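Long-range contacts in protein ACDH-11, isoform b (Caenorhabditis elegans, PDB 4Y9J), which belongs to the acyl-CoA dehydrogenase family of flavoproteins and binds flavin-adenine dinucleotide within a four-chain assembly: residues B[206-211]-B[237-242]; B[165-170]-B[256-261]. All blocks are in the same frame, centred on the assembly; numbering follows the deposited sequence.

Contact 1: B[206-211]-B[237-242]; sequences YAVQID and RIVDSD
Tyr-206 and Arg-237 face each other as a parallel bridge pair where strand 206-209 begins beside the last residues of strand 231-238, and Ala-207 with Ile-238 forms the next pair. Two backbone hydrogen bonds fix this register: Ala-207 N gives to Arg-237 O (2.8 Å), reaching it from above the carbonyl plane, and Val-239 N gives to Ala-207 O (3.0 Å) with a fairly straight N-H...O angle of 163°. Beyond them the strands part, and a water takes over, accepting from Gln-209 N and donating to Val-239 O at 2.6 Å.

The arginine shows how the side chains pair. Arg-237 CB lies 3.9 Å from Tyr-206 CD2; farther out, Arg-237 CD comes equally near Tyr-206 CE2 (3.9 Å). With the chain extended from CG to NE, the guanidinium passes beyond the ring, its plane 49° from that of the phenol. There NH1 bonds to Leu-246 O and Gly-248 O, and NH2 to Ala-200 O and Cys-203 O, four carbonyls that restrict its rotation. Tyr-206 OH binds Asp-204. Val-239 CG2 sits at the ring's edge, near its plane, and touches Tyr-206 CB (3.9 Å) and Val-208 CG2 (4.1 Å).

Strand 206-209 thus lies between 231-238, its parallel partner, and 214-225, its antiparallel one, in the middle-domain beta sheet, while Ala-4, Arg-5 and His-6 of a second subunit pack on Val-239, Tyr-206 and Val-208.

Contact 2: B[165-170]-B[256-261]; sequences HKLATE and LLKIRD
This is an apolar helix-on-sheet contact, joining the first turn of helix 166-175, in the N-terminal family region, to the end of strand 252-258 in the middle-domain sheet. No hydrogen bond crosses it. The axes of 166-170 and 256-258 approach to 9.2 Å at an angle of 72°, a steep crossing. Leu-167, Ala-168, Leu-256 and Lys-258 carry the contact, with a slight brush of Leu-257 CA.

Leu-256 CD2 is the central methyl: it reaches Leu-167 CG and Ala-168 CA, both at 3.7 Å, and Ala-168 CB at 4.1 Å. With CG anti to the backbone N (chi1 178°) the Leu-256 side chain leans toward the helix, and chi2 of 67° sets CD2 as the branch that touches it. Leu-167 divides its methyls, CD2 lying 3.9 Å from Leu-256 CG while CD1 touches the aliphatic CG of Lys-258 at 4.0 Å. The helix start is tied down by Thr-169, whose OG1 and N both donate to the carbonyl O of His-165, the N-cap residue, from opposite faces of its plane.

Leu-256 also packs on Leu-233 of strand 231-238, Lys-258 and Glu-170 both touch Trp-184, and His-165 rests on Glu-296 and Ile-298, so the helix and its N-cap lie over strand 252-258 and its neighbour 285-298.

After several earlier helices the chain reaches helix 166-175; the longer loop, contact 2, closes after 85 intervening residues, when strand 252-258 meets the opening turn of this helix. Inside that loop the chain makes strands 186-189, 206-209, 214-225 and 231-238, and contact 1 closes a shorter one of 25 residues by bringing 206-211 beside 237-242. Contact 1 is therefore nested within contact 2. Their centres stand 19 Å apart and their nearest atoms about 10 Å, without touching. The common element is the sheet, where 231-238 and 252-258 are antiparallel neighbours: contact 1 pairs strands within it, and contact 2 brings the N-terminal helical region onto it.

Contact 1: B[206-211]-B[237-242]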
loop_
_atom_site.group_PDB
_atom_site.type_symbol
_atom_site.label_atom_id
_atom_site.label_comp_id
_atom_site.label_asym_id
_atom_site.label_seq_id
_atom_site.Cartn_x
_atom_site.Cartn_y
_atom_site.Cartn_z
ATOM N N TYR B 206 34.796 -11.784 -6.581
ATOM C CA TYR B 206 35.899 -12.708 -6.682
ATOM C C TYR B 206 35.369 -14.037 -7.171
ATOM O O TYR B 206 34.207 -14.406 -6.874
ATOM C CB TYR B 206 36.640 -12.863 -5.330
ATOM C CG TYR B 206 37.249 -11.551 -4.959
ATOM C CD1 TYR B 206 36.492 -10.581 -4.335
ATOM C CD2 TYR B 206 38.545 -11.236 -5.335
ATOM C CE1 TYR B 206 37.003 -9.326 -4.063
ATOM C CE2 TYR B 206 39.076 -9.995 -5.090
ATOM C CZ TYR B 206 38.301 -9.027 -4.463
ATOM O OH TYR B 206 38.816 -7.802 -4.155
ATOM N N ALA B 207 36.190 -14.716 -7.947
ATOM C CA ALA B 207 35.837 -15.990 -8.581
ATOM C C ALA B 207 36.821 -17.044 -8.149
ATOM O O ALA B 207 38.036 -16.911 -8.381
ATOM C CB ALA B 207 35.872 -15.860 -10.093
ATOM N N VAL B 208 36.304 -18.104 -7.527
ATOM C CA VAL B 208 37.153 -19.145 -7.033
ATOM C C VAL B 208 36.997 -20.377 -7.890
ATOM O O VAL B 208 35.918 -20.892 -8.026
ATOM C CB VAL B 208 36.826 -19.498 -5.581
ATOM C CG1 VAL B 208 37.627 -20.710 -5.140
ATOM C CG2 VAL B 208 37.139 -18.310 -4.677
ATOM N N GLN B 209 38.098 -20.890 -8.421
ATOM C CA GLN B 209 37.995 -21.992 -9.367
ATOM C C GLN B 209 37.378 -23.216 -8.737
ATOM O O GLN B 209 37.812 -23.664 -7.697
ATOM C CB GLN B 209 39.365 -22.342 -9.929
ATOM C CG GLN B 209 39.296 -23.319 -11.099
ATOM C CD GLN B 209 40.677 -23.727 -11.589
ATOM O OE1 GLN B 209 41.544 -24.066 -10.791
ATOM N NE2 GLN B 209 40.902 -23.641 -12.891
ATOM N N ILE B 210 36.380 -23.776 -9.392
ATOM C CA ILE B 210 35.867 -25.084 -9.001
ATOM C C ILE B 210 36.482 -26.173 -9.859
ATOM O O ILE B 210 36.903 -27.206 -9.332
ATOM C CB ILE B 210 34.382 -25.209 -9.220
ATOM C CG1 ILE B 210 33.666 -24.202 -8.356
ATOM C CG2 ILE B 210 33.929 -26.637 -8.908
ATOM C CD1 ILE B 210 32.159 -24.291 -8.512
ATOM N N ASP B 211 36.513 -25.945 -11.174
ATOM C CA ASP B 211 37.080 -26.938 -12.111
ATOM C C ASP B 211 37.221 -26.366 -13.508
ATOM O O ASP B 211 36.255 -25.852 -14.072
ATOM C CB ASP B 211 36.169 -28.143 -12.205
ATOM C CG ASP B 211 36.706 -29.196 -13.170
ATOM O OD1 ASP B 211 37.848 -29.714 -12.969
ATOM O OD2 ASP B 211 35.960 -29.498 -14.129
ATOM N N ARG B 237 36.961 -10.998 -10.302
ATOM C CA ARG B 237 38.390 -11.187 -10.175
ATOM C C ARG B 237 38.744 -12.583 -9.780
ATOM O O ARG B 237 38.338 -13.067 -8.724
ATOM C CB ARG B 237 38.932 -10.264 -9.107
ATOM C CG ARG B 237 38.666 -8.798 -9.385
ATOM C CD ARG B 237 39.365 -7.869 -8.389
ATOM N NE ARG B 237 38.834 -6.547 -8.613
ATOM C CZ ARG B 237 39.243 -5.694 -9.545
ATOM N NH1 ARG B 237 40.319 -5.981 -10.324
ATOM N NH2 ARG B 237 38.580 -4.549 -9.689
ATOM N N ILE B 238 39.558 -13.222 -10.622
ATOM C CA ILE B 238 39.881 -14.595 -10.432
ATOM C C ILE B 238 40.912 -14.625 -9.328
ATOM O O ILE B 238 41.798 -13.761 -9.282
ATOM C CB ILE B 238 40.398 -15.242 -11.740
ATOM C CG1 ILE B 238 39.182 -15.414 -12.680
ATOM C CG2 ILE B 238 41.106 -16.543 -11.411
ATOM C CD1 ILE B 238 39.457 -16.275 -13.891
ATOM N N VAL B 239 40.726 -15.549 -8.401
ATOM C CA VAL B 239 41.628 -15.736 -7.269
ATOM C C VAL B 239 42.664 -16.808 -7.641
ATOM O O VAL B 239 42.296 -17.896 -8.040
ATOM C CB VAL B 239 40.843 -16.244 -6.032
ATOM C CG1 VAL B 239 41.783 -16.444 -4.850
ATOM C CG2 VAL B 239 39.700 -15.297 -5.674
ATOM N N ASP B 240 43.952 -16.491 -7.501
ATOM C CA ASP B 240 44.989 -17.450 -7.849
ATOM C C ASP B 240 45.196 -18.502 -6.730
ATOM O O ASP B 240 44.557 -18.443 -5.684
ATOM C CB ASP B 240 46.282 -16.717 -8.213
ATOM C CG ASP B 240 46.885 -15.989 -7.057
ATOM O OD1 ASP B 240 46.767 -16.434 -5.912
ATOM O OD2 ASP B 240 47.483 -14.947 -7.294
ATOM N N SER B 241 46.081 -19.470 -6.958
ATOM C CA SER B 241 46.327 -20.547 -5.988
ATOM C C SER B 241 46.991 -20.060 -4.672
ATOM O O SER B 241 47.156 -20.829 -3.746
ATOM C CB SER B 241 47.208 -21.606 -6.643
ATOM O OG SER B 241 48.450 -21.004 -6.971
ATOM N N ASP B 242 47.402 -18.800 -4.590
ATOM C CA ASP B 242 47.912 -18.245 -3.329
ATOM C C ASP B 242 46.818 -17.490 -2.570
ATOM O O ASP B 242 47.050 -16.992 -1.474
ATOM C CB ASP B 242 49.043 -17.277 -3.600
ATOM C CG ASP B 242 50.267 -17.955 -4.152
ATOM O OD1 ASP B 242 50.816 -18.874 -3.509
ATOM O OD2 ASP B 242 50.705 -17.534 -5.231
HETATM O O HOH W 1 40.713 -19.899 -7.508
#

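Contact 2: B[165-170]-B[256-261]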
loop_
_atom_site.group_PDB
_atom_site.type_symbol
_atom_site.label_atom_id
_atom_site.label_comp_id
_atom_site.label_asym_id
_atom_site.label_seq_id
_atom_site.Cartn_x
_atom_site.Cartn_y
_atom_site.Cartn_z
ATOM N N HIS B 165 31.007 -23.806 -26.783
ATOM C CA HIS B 165 30.853 -23.701 -25.345
ATOM C C HIS B 165 29.437 -24.079 -25.045
ATOM O O HIS B 165 28.534 -23.532 -25.639
ATOM C CB HIS B 165 31.094 -22.250 -24.978
ATOM C CG HIS B 165 30.948 -21.983 -23.527
ATOM N ND1 HIS B 165 32.023 -21.869 -22.673
ATOM C CD2 HIS B 165 29.848 -21.819 -22.774
ATOM C CE1 HIS B 165 31.583 -21.632 -21.456
ATOM N NE2 HIS B 165 30.267 -21.623 -21.490
ATOM N N LYS B 166 29.233 -24.980 -24.109
ATOM C CA LYS B 166 27.927 -25.575 -23.873
ATOM C C LYS B 166 26.827 -24.563 -23.457
ATOM O O LYS B 166 25.803 -24.421 -24.129
ATOM C CB LYS B 166 28.119 -26.625 -22.801
ATOM C CG LYS B 166 26.904 -27.487 -22.466
ATOM C CD LYS B 166 27.355 -28.511 -21.412
ATOM C CE LYS B 166 26.381 -29.664 -21.257
ATOM N NZ LYS B 166 25.237 -29.156 -20.489
ATOM N N LEU B 167 27.052 -23.835 -22.379
ATOM C CA LEU B 167 26.063 -22.876 -21.915
ATOM C C LEU B 167 25.875 -21.703 -22.911
ATOM O O LEU B 167 24.758 -21.285 -23.192
ATOM C CB LEU B 167 26.424 -22.357 -20.506
ATOM C CG LEU B 167 25.404 -21.372 -19.877
ATOM C CD1 LEU B 167 24.014 -22.004 -19.795
ATOM C CD2 LEU B 167 25.841 -20.850 -18.503
ATOM N N ALA B 168 26.974 -21.213 -23.492
ATOM C CA ALA B 168 26.900 -20.062 -24.375
ATOM C C ALA B 168 26.099 -20.437 -25.616
ATOM O O ALA B 168 25.371 -19.628 -26.142
ATOM C CB ALA B 168 28.283 -19.584 -24.722
ATOM N N THR B 169 26.247 -21.656 -26.065
ATOM C CA THR B 169 25.551 -22.119 -27.275
ATOM C C THR B 169 24.026 -22.228 -27.001
ATOM O O THR B 169 23.210 -21.708 -27.770
ATOM C CB THR B 169 26.160 -23.431 -27.793
ATOM O OG1 THR B 169 27.557 -23.241 -28.131
ATOM C CG2 THR B 169 25.380 -23.979 -28.957
ATOM N N GLU B 170 23.668 -22.861 -25.900
ATOM C CA GLU B 170 22.251 -22.919 -25.476
ATOM C C GLU B 170 21.674 -21.530 -25.274
ATOM O O GLU B 170 20.583 -21.232 -25.752
ATOM C CB GLU B 170 22.051 -23.747 -24.219
ATOM C CG GLU B 170 20.596 -23.618 -23.719
ATOM C CD GLU B 170 20.278 -24.467 -22.509
ATOM O OE1 GLU B 170 21.174 -24.653 -21.634
ATOM O OE2 GLU B 170 19.121 -24.946 -22.467
ATOM N N LEU B 256 29.719 -16.037 -17.525
ATOM C CA LEU B 256 28.354 -16.312 -17.940
ATOM C C LEU B 256 27.767 -17.260 -16.930
ATOM O O LEU B 256 28.419 -18.272 -16.631
ATOM C CB LEU B 256 28.291 -16.990 -19.333
ATOM C CG LEU B 256 26.892 -17.368 -19.851
ATOM C CD1 LEU B 256 26.020 -16.170 -20.153
ATOM C CD2 LEU B 256 27.019 -18.279 -21.098
ATOM N N LEU B 257 26.568 -16.943 -16.429
ATOM C CA LEU B 257 25.863 -17.821 -15.496
ATOM C C LEU B 257 24.389 -17.919 -15.688
ATOM O O LEU B 257 23.760 -17.005 -16.270
ATOM C CB LEU B 257 26.138 -17.471 -14.039
ATOM C CG LEU B 257 25.537 -16.213 -13.425
ATOM C CD1 LEU B 257 25.415 -16.338 -11.920
ATOM C CD2 LEU B 257 26.337 -15.025 -13.713
ATOM N N LYS B 258 23.837 -19.046 -15.217
ATOM C CA LYS B 258 22.404 -19.237 -15.117
ATOM C C LYS B 258 21.940 -18.667 -13.765
ATOM O O LYS B 258 22.578 -18.942 -12.761
ATOM C CB LYS B 258 21.983 -20.700 -15.196
ATOM C CG LYS B 258 21.823 -21.204 -16.606
ATOM C CD LYS B 258 21.367 -22.621 -16.601
ATOM C CE LYS B 258 19.858 -22.769 -16.354
ATOM N NZ LYS B 258 19.019 -22.028 -17.309
ATOM N N ILE B 259 20.863 -17.898 -13.775
ATOM C CA ILE B 259 20.394 -17.195 -12.579
ATOM C C ILE B 259 19.746 -18.228 -11.643
ATOM O O ILE B 259 19.900 -18.169 -10.406
ATOM C CB ILE B 259 19.472 -16.045 -12.967
ATOM C CG1 ILE B 259 20.288 -15.004 -13.752
ATOM C CG2 ILE B 259 18.836 -15.367 -11.740
ATOM C CD1 ILE B 259 19.473 -13.790 -14.212
ATOM N N ARG B 260 19.050 -19.197 -12.213
ATOM C CA ARG B 260 18.326 -20.223 -11.450
ATOM C C ARG B 260 18.712 -21.585 -11.928
ATOM O O ARG B 260 19.020 -21.778 -13.090
ATOM C CB ARG B 260 16.797 -20.042 -11.556
ATOM C CG ARG B 260 16.329 -18.727 -10.933
ATOM C CD ARG B 260 14.794 -18.413 -11.090
ATOM N NE ARG B 260 14.553 -17.098 -10.497
ATOM C CZ ARG B 260 14.826 -15.911 -11.081
ATOM N NH1 ARG B 260 15.241 -15.805 -12.357
ATOM N NH2 ARG B 260 14.641 -14.797 -10.349
ATOM N N ASP B 261 18.742 -22.538 -11.000
ATOM C CA ASP B 261 19.179 -23.896 -11.285
ATOM C C ASP B 261 18.001 -24.688 -11.880
ATOM O O ASP B 261 16.938 -24.109 -12.146
ATOM C CB ASP B 261 19.747 -24.540 -10.009
ATOM C CG ASP B 261 18.655 -24.966 -8.986
ATOM O OD1 ASP B 261 17.400 -24.798 -9.192
ATOM O OD2 ASP B 261 19.096 -25.505 -7.952
#